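PDB 6FSG: flavodoxin from Bacillus cereus, which binds FMN and probably serves as a low-potential electron donor to a number of redox enzymes. Local coordinates for residues 14-19 with 124-129; 20-25 with 32-37; 83-88 with 107-112. All blocks are in the same frame, centred on the assembly; numbering follows the deposited sequence. Where two conformers were deposited one is given.

Interaction 1 of 3, residues 14-19 with 124-129. With FMN (flavin mononucleotide), chain B.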
loop_
_atom_site.group_PDB
_atom_site.type_symbol
_atom_site.label_atom_id
_atom_site.label_comp_id
_atom_site.label_asym_id
_atom_site.label_seq_id
_atom_site.Cartn_x
_atom_site.Cartn_y
_atom_site.Cartn_z
ATOM N N THR A 14 -3.194 10.073 -1.736
ATOM C CA THR A 14 -2.502 8.826 -1.402
ATOM C C THR A 14 -0.994 9.037 -1.334
ATOM O O THR A 14 -0.319 8.407 -0.511
ATOM C CB THR A 14 -2.877 7.725 -2.408
ATOM O OG1 THR A 14 -4.302 7.568 -2.448
ATOM C CG2 THR A 14 -2.282 6.371 -2.045
ATOM N N GLU A 15 -0.445 9.929 -2.158
ATOM C CA GLU A 15 0.986 10.214 -2.064
ATOM C C GLU A 15 1.346 10.891 -0.739
ATOM O O GLU A 15 2.403 10.607 -0.156
ATOM C CB GLU A 15 1.446 11.056 -3.254
ATOM C CG GLU A 15 2.954 11.293 -3.295
ATOM C CD GLU A 15 3.465 11.650 -4.684
ATOM O OE1 GLU A 15 2.646 11.755 -5.624
ATOM O OE2 GLU A 15 4.692 11.805 -4.836
ATOM N N GLU A 16 0.500 11.804 -0.251
ATOM C CA GLU A 16 0.740 12.380 1.069
ATOM C C GLU A 16 0.823 11.278 2.124
ATOM O O GLU A 16 1.737 11.260 2.960
ATOM C CB GLU A 16 -0.357 13.389 1.425
ATOM C CG GLU A 16 -0.295 14.728 0.687
ATOM C CD GLU A 16 -1.138 15.795 1.371
ATOM O OE1 GLU A 16 -1.190 15.788 2.616
ATOM O OE2 GLU A 16 -1.739 16.638 0.672
ATOM N N MET A 17 -0.134 10.342 2.095
ATOM C CA MET A 17 -0.113 9.227 3.035
ATOM C C MET A 17 1.172 8.416 2.896
ATOM O O MET A 17 1.822 8.083 3.896
ATOM C CB MET A 17 -1.324 8.321 2.806
ATOM C CG MET A 17 -2.678 8.971 3.088
ATOM S SD MET A 17 -4.073 7.918 2.618
ATOM C CE MET A 17 -3.967 6.669 3.916
ATOM N N ALA A 18 1.554 8.097 1.654
ATOM C CA ALA A 18 2.745 7.293 1.402
ATOM C C ALA A 18 3.989 7.942 1.993
ATOM O O ALA A 18 4.816 7.271 2.627
ATOM C CB ALA A 18 2.914 7.122 -0.108
ATOM N N ASP A 19 4.139 9.252 1.781
ATOM C CA ASP A 19 5.319 9.952 2.265
ATOM C C ASP A 19 5.379 9.962 3.790
ATOM O O ASP A 19 6.464 9.831 4.363
ATOM C CB ASP A 19 5.371 11.372 1.706
ATOM C CG ASP A 19 5.647 11.406 0.212
ATOM O OD1 ASP A 19 6.141 10.399 -0.332
ATOM O OD2 ASP A 19 5.375 12.447 -0.413
ATOM N N GLU A 124 -10.403 9.588 4.068
ATOM C CA GLU A 124 -11.286 10.355 3.194
ATOM C C GLU A 124 -10.532 11.527 2.571
ATOM O O GLU A 124 -10.094 12.437 3.279
ATOM C CB GLU A 124 -12.459 10.888 4.019
ATOM C CG GLU A 124 -13.485 11.710 3.255
ATOM C CD GLU A 124 -14.532 10.853 2.583
ATOM O OE1 GLU A 124 -14.771 9.724 3.066
ATOM O OE2 GLU A 124 -15.124 11.308 1.576
ATOM N N LEU A 125 -10.405 11.516 1.246
ATOM C CA LEU A 125 -9.818 12.628 0.475
ATOM C C LEU A 125 -8.497 13.066 1.112
ATOM O O LEU A 125 -7.606 12.227 1.317
ATOM C CB LEU A 125 -10.860 13.723 0.291
ATOM C CG LEU A 125 -12.081 13.324 -0.529
ATOM C CD1 LEU A 125 -13.084 14.492 -0.592
ATOM C CD2 LEU A 125 -11.663 12.874 -1.924
ATOM N N THR A 126 -8.296 14.360 1.379
ATOM C CA THR A 126 -7.011 14.840 1.881
ATOM C C THR A 126 -6.914 14.591 3.383
ATOM O O THR A 126 -7.826 14.964 4.128
ATOM C CB THR A 126 -6.837 16.343 1.591
ATOM O OG1 THR A 126 -7.092 16.606 0.204
ATOM C CG2 THR A 126 -5.424 16.831 1.939
ATOM N N PRO A 127 -5.824 13.992 3.862
ATOM C CA PRO A 127 -5.689 13.746 5.302
ATOM C C PRO A 127 -5.788 15.031 6.109
ATOM O O PRO A 127 -5.213 16.057 5.746
ATOM C CB PRO A 127 -4.281 13.146 5.427
ATOM C CG PRO A 127 -3.981 12.568 4.114
ATOM C CD PRO A 127 -4.729 13.382 3.087
ATOM N N GLU A 128 -6.515 14.963 7.220
ATOM C CA GLU A 128 -6.470 15.986 8.256
ATOM C C GLU A 128 -5.547 15.496 9.370
ATOM O O GLU A 128 -4.930 14.434 9.265
ATOM C CB GLU A 128 -7.868 16.344 8.755
ATOM C CG GLU A 128 -8.640 17.240 7.783
ATOM C CD GLU A 128 -9.795 17.969 8.446
ATOM O OE1 GLU A 128 -10.718 17.285 8.931
ATOM O OE2 GLU A 128 -9.774 19.222 8.495
ATOM N N ASP A 129 -5.446 16.274 10.450
ATOM C CA ASP A 129 -4.442 15.974 11.465
ATOM C C ASP A 129 -4.610 14.557 12.004
ATOM O O ASP A 129 -3.627 13.834 12.187
ATOM C CB ASP A 129 -4.512 16.988 12.611
ATOM C CG ASP A 129 -4.111 18.411 12.193
ATOM O OD1 ASP A 129 -3.784 18.654 11.009
ATOM O OD2 ASP A 129 -4.112 19.297 13.078
HETATM N N1 FMN B . -13.323 6.610 -4.443
HETATM C C2 FMN B . -13.853 5.528 -3.808
HETATM O O2 FMN B . -13.605 5.428 -2.610
HETATM N N3 FMN B . -14.578 4.585 -4.525
HETATM C C4 FMN B . -14.747 4.674 -5.896
HETATM O O4 FMN B . -15.400 3.778 -6.477
HETATM C C4A FMN B . -14.177 5.799 -6.540
HETATM N N5 FMN B . -14.275 6.012 -7.907
HETATM C C5A FMN B . -13.694 7.126 -8.502
HETATM C C6 FMN B . -13.837 7.367 -9.875
HETATM C C7 FMN B . -13.302 8.514 -10.471
HETATM C C7M FMN B . -13.456 8.743 -11.959
HETATM C C8 FMN B . -12.657 9.446 -9.646
HETATM C C8M FMN B . -12.074 10.714 -10.199
HETATM C C9 FMN B . -12.552 9.229 -8.276
HETATM C C9A FMN B . -13.064 8.079 -7.701
HETATM N N10 FMN B . -12.906 7.872 -6.346
HETATM C C10 FMN B . -13.483 6.754 -5.785
HETATM C "C1'" FMN B . -12.258 8.904 -5.447
HETATM C "C2'" FMN B . -10.738 8.917 -5.358
HETATM O "O2'" FMN B . -10.254 7.652 -4.987
HETATM C "C3'" FMN B . -10.370 9.968 -4.301
HETATM O "O3'" FMN B . -10.538 11.240 -4.875
HETATM C "C4'" FMN B . -8.936 9.892 -3.759
HETATM O "O4'" FMN B . -8.702 10.913 -2.790
HETATM C "C5'" FMN B . -7.894 10.039 -4.857
HETATM O "O5'" FMN B . -6.644 9.758 -4.253
HETATM P P FMN B . -5.390 10.458 -4.907
HETATM O O1P FMN B . -4.173 9.784 -4.337
HETATM O O2P FMN B . -5.403 11.897 -4.501
HETATM O O3P FMN B . -5.505 10.301 -6.401
#
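Met17 holds CG opposite its carbonyl carbon (chi1 -65°), which lays that methylene against CG of Pro127 at 4.0 Å; the bend at chi3 turns only the terminal methyl. The two side chains meet at a slant, through methylenes rather than through the sulfur. The preceding residue, Glu16, has a similar first torsion (-74°) and an extended chain beyond CG, which crosses Thr126 obliquely; in one of its two conformers OE2 comes 3.9 Å from the methyl CG2 of Thr126, a touch that is therefore doubtful. The hydroxyl of Thr126 is instead bonded to Asn13. The same helix start helps hold the FMN phosphate. Thr14 grips O1P of FMN twice, by its backbone N at 2.8 Å and by its OG1 at 2.9 Å, as expected of the flavodoxin phosphate-binding loop at a helix N-terminus. Leu125 borders the ribityl chain, its CD2 lying 3.6 Å from FMN O3'. Met17 also packs on Phe88 of strand 84-91 and on Leu121 and Val123 of strand 115-124, while the loop 124-129 leads from that last strand into helix 129-144.

Interaction 2 of 3, residues 20-25 with 32-37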
loop_
_atom_site.group_PDB
_atom_site.type_symbol
_atom_site.label_atom_id
_atom_site.label_comp_id
_atom_site.label_asym_id
_atom_site.label_seq_id
_atom_site.Cartn_x
_atom_site.Cartn_y
_atom_site.Cartn_z
ATOM N N HIS A 20 4.235 10.153 4.465
ATOM C CA HIS A 20 4.214 10.074 5.926
ATOM C C HIS A 20 4.623 8.680 6.403
ATOM O O HIS A 20 5.507 8.532 7.255
ATOM C CB HIS A 20 2.820 10.396 6.485
ATOM C CG HIS A 20 2.460 11.854 6.487
ATOM N ND1 HIS A 20 3.260 12.830 7.043
ATOM C CD2 HIS A 20 1.355 12.492 6.032
ATOM C CE1 HIS A 20 2.677 14.008 6.901
ATOM N NE2 HIS A 20 1.518 13.830 6.292
ATOM N N ILE A 21 3.947 7.643 5.898
ATOM C CA ILE A 21 4.239 6.279 6.333
ATOM C C ILE A 21 5.710 5.947 6.110
ATOM O O ILE A 21 6.377 5.383 6.987
ATOM C CB ILE A 21 3.300 5.284 5.622
ATOM C CG1 ILE A 21 1.843 5.522 6.037
ATOM C CG2 ILE A 21 3.706 3.837 5.892
ATOM C CD1 ILE A 21 0.820 4.842 5.127
ATOM N N ALA A 22 6.241 6.281 4.929
ATOM C CA ALA A 22 7.641 5.978 4.643
ATOM C C ALA A 22 8.583 6.782 5.538
ATOM O O ALA A 22 9.603 6.256 6.005
ATOM C CB ALA A 22 7.927 6.251 3.169
ATOM N N GLY A 23 8.258 8.055 5.793
ATOM C CA GLY A 23 9.113 8.877 6.636
ATOM C C GLY A 23 9.206 8.347 8.054
ATOM O O GLY A 23 10.271 8.381 8.671
ATOM N N VAL A 24 8.091 7.837 8.581
ATOM C CA VAL A 24 8.086 7.207 9.898
ATOM C C VAL A 24 8.944 5.945 9.889
ATOM O O VAL A 24 9.785 5.742 10.768
ATOM C CB VAL A 24 6.639 6.921 10.342
ATOM C CG1 VAL A 24 6.613 6.026 11.565
ATOM C CG2 VAL A 24 5.903 8.233 10.571
ATOM N N ILE A 25 8.752 5.080 8.888
ATOM C CA ILE A 25 9.524 3.839 8.826
ATOM C C ILE A 25 11.016 4.134 8.708
ATOM O O ILE A 25 11.845 3.421 9.292
ATOM C CB ILE A 25 8.989 2.938 7.688
ATOM C CG1 ILE A 25 7.575 2.429 8.014
ATOM C CG2 ILE A 25 9.930 1.775 7.400
ATOM C CD1 ILE A 25 6.922 1.654 6.915
ATOM N N ILE A 32 13.544 1.452 3.198
ATOM C CA ILE A 32 12.340 1.346 2.376
ATOM C C ILE A 32 12.541 2.071 1.050
ATOM O O ILE A 32 13.009 3.212 1.016
ATOM C CB ILE A 32 11.078 1.825 3.131
ATOM C CG1 ILE A 32 9.822 1.514 2.310
ATOM C CG2 ILE A 32 11.178 3.305 3.505
ATOM C CD1 ILE A 32 8.553 1.500 3.125
ATOM N N GLU A 33 12.178 1.409 -0.043
ATOM C CA GLU A 33 12.226 1.998 -1.376
ATOM C C GLU A 33 10.791 2.313 -1.782
ATOM O O GLU A 33 9.959 1.404 -1.844
ATOM C CB GLU A 33 12.889 1.062 -2.389
ATOM C CG GLU A 33 12.879 1.635 -3.800
ATOM C CD GLU A 33 13.916 1.017 -4.717
ATOM O OE1 GLU A 33 14.395 1.734 -5.622
ATOM O OE2 GLU A 33 14.261 -0.174 -4.537
ATOM N N VAL A 34 10.501 3.594 -2.010
ATOM C CA VAL A 34 9.158 4.087 -2.309
ATOM C C VAL A 34 9.090 4.326 -3.812
ATOM O O VAL A 34 9.891 5.094 -4.358
ATOM C CB VAL A 34 8.859 5.389 -1.545
ATOM C CG1 VAL A 34 7.462 5.933 -1.906
ATOM C CG2 VAL A 34 8.972 5.200 -0.036
ATOM N N ILE A 35 8.148 3.657 -4.480
ATOM C CA ILE A 35 8.036 3.678 -5.931
ATOM C C ILE A 35 6.614 4.055 -6.330
ATOM O O ILE A 35 5.649 3.429 -5.884
ATOM C CB ILE A 35 8.391 2.300 -6.530
ATOM C CG1 ILE A 35 9.778 1.829 -6.082
ATOM C CG2 ILE A 35 8.301 2.352 -8.047
ATOM C CD1 ILE A 35 10.019 0.371 -6.372
ATOM N N ASP A 36 6.491 5.045 -7.205
ATOM C CA ASP A 36 5.215 5.415 -7.813
ATOM C C ASP A 36 4.869 4.420 -8.923
ATOM O O ASP A 36 5.714 4.094 -9.764
ATOM C CB ASP A 36 5.377 6.829 -8.396
ATOM C CG ASP A 36 4.071 7.477 -8.821
ATOM O OD1 ASP A 36 3.147 6.787 -9.295
ATOM O OD2 ASP A 36 3.998 8.717 -8.723
ATOM N N ILE A 37 3.615 3.950 -8.935
ATOM C CA ILE A 37 3.162 3.033 -9.982
ATOM C C ILE A 37 3.346 3.623 -11.380
ATOM O O ILE A 37 3.515 2.878 -12.354
ATOM C CB ILE A 37 1.704 2.593 -9.731
ATOM C CG1 ILE A 37 1.356 1.361 -10.573
ATOM C CG2 ILE A 37 0.731 3.741 -10.040
ATOM C CD1 ILE A 37 2.080 0.099 -10.160
#
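Ala22 turns its methyl from helix 20-25 onto Val34, CB meeting CG2 at 3.5 Å, a close approach for two methyl groups. Val34 has this branch set opposite its own carbonyl carbon and beside its backbone N, while CG1 lies anti to the N (chi1 178°); CG2 is therefore the branch presented to the helix. The same alanine also borders Ile32, more loosely: its CB is 4.4 Å from Ile32 CG2, and that methyl lies 4.2 Å from the carbonyl oxygen of Ala22. Small as it is, Ala22 thus reaches two successive inward-facing residues of the strand; the axes of the two segments are 9.5 Å apart and nearly antiparallel, at 166°. That direction is the one expected in a right-handed beta-alpha-beta crossover, here strand 2-7, helix 13-26 and strand 31-36, the first such unit of the flavodoxin-like fold, which carries the chain to an outermost strand of the parallel sheet. One turn further along the helix, Ile25 meets Ile32 by its end: the two CD1 methyls are 4.1 Å apart, and the side chains cross at about a right angle. Ile32 directs CG1 anti to its backbone N (chi1 -172°), which carries CD1 toward Ile25 and leaves CG2 for Ala22. Strand 2-7 supplies further neighbours, Leu3 against Ile25 and Phe7 against Val34, whereas Ile21 faces Cys135 and Phe138 of helix 129-144.

Interaction 3 of 3, residues 83-88 with 107-112. With GLC (alpha-D-glucopyranose), chain D.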
loop_
_atom_site.group_PDB
_atom_site.type_symbol
_atom_site.label_atom_id
_atom_site.label_comp_id
_atom_site.label_asym_id
_atom_site.label_seq_id
_atom_site.Cartn_x
_atom_site.Cartn_y
_atom_site.Cartn_z
ATOM N N LYS A 83 6.401 -13.050 3.559
ATOM C CA LYS A 83 6.538 -11.601 3.604
ATOM C C LYS A 83 5.451 -10.998 4.490
ATOM O O LYS A 83 4.374 -11.581 4.666
ATOM C CB LYS A 83 6.423 -11.000 2.199
ATOM C CG LYS A 83 7.208 -11.715 1.112
ATOM C CD LYS A 83 8.693 -11.611 1.318
ATOM C CE LYS A 83 9.422 -11.894 0.013
ATOM N NZ LYS A 83 10.880 -11.972 0.243
ATOM N N LYS A 84 5.750 -9.829 5.066
ATOM C CA LYS A 84 4.780 -9.039 5.822
ATOM C C LYS A 84 4.248 -7.936 4.911
ATOM O O LYS A 84 5.033 -7.279 4.217
ATOM C CB LYS A 84 5.417 -8.387 7.051
ATOM C CG LYS A 84 6.377 -9.264 7.831
ATOM C CD LYS A 84 5.736 -10.528 8.343
ATOM C CE LYS A 84 6.743 -11.365 9.152
ATOM N NZ LYS A 84 7.692 -12.129 8.279
ATOM N N ALA A 85 2.930 -7.726 4.910
ATOM C CA ALA A 85 2.328 -6.773 3.982
ATOM C C ALA A 85 1.197 -5.969 4.615
ATOM O O ALA A 85 0.568 -6.381 5.589
ATOM C CB ALA A 85 1.842 -7.481 2.705
ATOM N N ALA A 86 0.917 -4.818 4.006
ATOM C CA ALA A 86 -0.181 -3.958 4.429
ATOM C C ALA A 86 -0.540 -3.027 3.276
ATOM O O ALA A 86 0.255 -2.825 2.355
ATOM C CB ALA A 86 0.215 -3.145 5.665
ATOM N N VAL A 87 -1.739 -2.437 3.352
ATOM C CA VAL A 87 -2.279 -1.602 2.278
ATOM C C VAL A 87 -3.000 -0.388 2.854
ATOM O O VAL A 87 -3.684 -0.482 3.878
ATOM C CB VAL A 87 -3.246 -2.429 1.403
ATOM C CG1 VAL A 87 -3.767 -1.645 0.219
ATOM C CG2 VAL A 87 -2.573 -3.693 0.892
ATOM N N PHE A 88 -2.879 0.746 2.151
ATOM C CA PHE A 88 -3.532 1.999 2.518
ATOM C C PHE A 88 -4.055 2.689 1.258
ATOM O O PHE A 88 -3.678 2.342 0.134
ATOM C CB PHE A 88 -2.577 2.963 3.255
ATOM C CG PHE A 88 -1.433 3.457 2.404
ATOM C CD1 PHE A 88 -0.252 2.734 2.311
ATOM C CD2 PHE A 88 -1.527 4.656 1.717
ATOM C CE1 PHE A 88 0.795 3.187 1.526
ATOM C CE2 PHE A 88 -0.478 5.110 0.935
ATOM C CZ PHE A 88 0.672 4.375 0.835
ATOM N N GLU A 107 -6.636 -8.637 -0.826
ATOM C CA GLU A 107 -6.993 -9.981 -1.268
ATOM C C GLU A 107 -5.883 -10.610 -2.104
ATOM O O GLU A 107 -5.566 -11.796 -1.941
ATOM C CB GLU A 107 -8.302 -9.921 -2.060
ATOM C CG GLU A 107 -8.778 -11.217 -2.679
ATOM C CD GLU A 107 -9.988 -10.982 -3.560
ATOM O OE1 GLU A 107 -9.830 -10.505 -4.705
ATOM O OE2 GLU A 107 -11.105 -11.223 -3.081
ATOM N N LYS A 108 -5.310 -9.854 -3.042
ATOM C CA LYS A 108 -4.283 -10.422 -3.915
ATOM C C LYS A 108 -3.022 -10.775 -3.130
ATOM O O LYS A 108 -2.425 -11.836 -3.343
ATOM C CB LYS A 108 -3.989 -9.463 -5.070
ATOM C CG LYS A 108 -3.068 -10.033 -6.162
ATOM C CD LYS A 108 -3.593 -11.331 -6.801
ATOM C CE LYS A 108 -4.926 -11.116 -7.517
ATOM N NZ LYS A 108 -5.386 -12.356 -8.192
ATOM N N LEU A 109 -2.617 -9.914 -2.196
ATOM C CA LEU A 109 -1.486 -10.239 -1.333
ATOM C C LEU A 109 -1.733 -11.530 -0.564
ATOM O O LEU A 109 -0.833 -12.368 -0.448
ATOM C CB LEU A 109 -1.205 -9.088 -0.367
ATOM C CG LEU A 109 -0.642 -7.803 -0.993
ATOM C CD1 LEU A 109 -0.862 -6.611 -0.081
ATOM C CD2 LEU A 109 0.834 -7.967 -1.315
ATOM N N GLN A 110 -2.956 -11.717 -0.047
ATOM C CA GLN A 110 -3.291 -12.948 0.661
ATOM C C GLN A 110 -3.143 -14.155 -0.248
ATOM O O GLN A 110 -2.609 -15.193 0.163
ATOM C CB GLN A 110 -4.730 -12.892 1.165
ATOM C CG GLN A 110 -5.032 -11.806 2.167
ATOM C CD GLN A 110 -6.527 -11.660 2.400
ATOM O OE1 GLN A 110 -7.343 -12.138 1.604
ATOM N NE2 GLN A 110 -6.897 -10.987 3.489
ATOM N N GLU A 111 -3.637 -14.040 -1.486
ATOM C CA GLU A 111 -3.595 -15.158 -2.416
ATOM C C GLU A 111 -2.169 -15.588 -2.708
ATOM O O GLU A 111 -1.926 -16.766 -2.969
ATOM C CB GLU A 111 -4.277 -14.779 -3.733
ATOM C CG GLU A 111 -5.784 -14.694 -3.659
ATOM C CD GLU A 111 -6.431 -14.251 -4.959
ATOM O OE1 GLU A 111 -5.719 -14.071 -5.972
ATOM O OE2 GLU A 111 -7.673 -14.091 -4.960
ATOM N N ARG A 112 -1.225 -14.653 -2.708
ATOM C CA ARG A 112 0.153 -14.959 -3.066
ATOM C C ARG A 112 0.995 -15.358 -1.856
ATOM O O ARG A 112 2.203 -15.590 -2.001
ATOM C CB ARG A 112 0.791 -13.792 -3.826
ATOM C CG ARG A 112 0.020 -13.290 -5.064
ATOM C CD ARG A 112 -0.540 -14.389 -5.960
ATOM N NE ARG A 112 0.522 -15.295 -6.357
ATOM C CZ ARG A 112 0.324 -16.532 -6.781
ATOM N NH1 ARG A 112 -0.908 -16.990 -6.918
ATOM N NH2 ARG A 112 1.360 -17.297 -7.080
HETATM C C1 GLC D . 1.114 -20.501 -6.795
HETATM C C2 GLC D . -0.391 -20.297 -6.691
HETATM C C3 GLC D . -1.060 -20.846 -7.939
HETATM C C4 GLC D . -0.449 -20.213 -9.181
HETATM C C5 GLC D . 1.076 -20.273 -9.170
HETATM C C6 GLC D . 1.634 -19.405 -10.291
HETATM O O1 GLC D . 1.415 -21.892 -6.944
HETATM O O2 GLC D . -0.907 -20.951 -5.527
HETATM O O3 GLC D . -2.458 -20.544 -7.895
HETATM O O4 GLC D . -0.940 -20.906 -10.334
HETATM O O5 GLC D . 1.593 -19.786 -7.932
HETATM O O6 GLC D . 3.007 -19.088 -10.032
#
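The guanidinium of Arg112 meets the bound glucose at its edge: NH2 gives a hydrogen bond of 2.6 Å to the ring oxygen O5, with an angle of 158° at the hydrogen. O5 lies near the guanidinium plane and C3 of the sugar in it, while NH1 comes 3.4 Å from C2, so the sugar sits across the end of the group rather than over a face. Bends at chi2 and chi3 fold the arginine chain back, and NE is held by the carbonyl of Ile78. Nearby, Lys108 NZ forms a salt bridge with Glu111, meeting OE1 at 2.8 Å on its syn side, 23° out of the carboxylate plane; that ammonium also pairs with Asp76, a second residue of the glucose site. Leu109 points instead toward the sheet. Here strand 84-91 and helix 100-111 form the first two members of a beta-alpha-beta unit completed by strand 115-124, and Leu109 links the two. Its CD1 lies 3.5 Å from CG2 of Val87, the side chains meeting at a slant, and 4.0 Å from CB of Ala85. CD1 thus bridges alternate residues on one face of the strand, while CD2 reaches the alanine alone, more loosely. Val87 is further packed by Val102, Leu105 and Ile106 of the same helix, and Leu109 by Val116 of strand 115-124.

Interactions 2 and 3 are buried helix-on-strand contacts within two beta-alpha-beta units, both apolar and both reaching the same parallel sheet; interaction 1 is partly exposed and joins a helix start to a loop at the cofactor end. Helix 13-26 serves two of them: its N-terminal end binds the FMN phosphate in interaction 1, and its later turns pack on strand 31-36 in interaction 2. Phe88 of 83-88 ties the set together, touching Thr14, Met17 and Ala18 of interaction 1 and Ile21 of 20-25. Interactions 2 and 3 meet across their segments through methyl groups, whereas interaction 1 pairs a methylene contact with phosphate binding, and the glucose lies beside interaction 3.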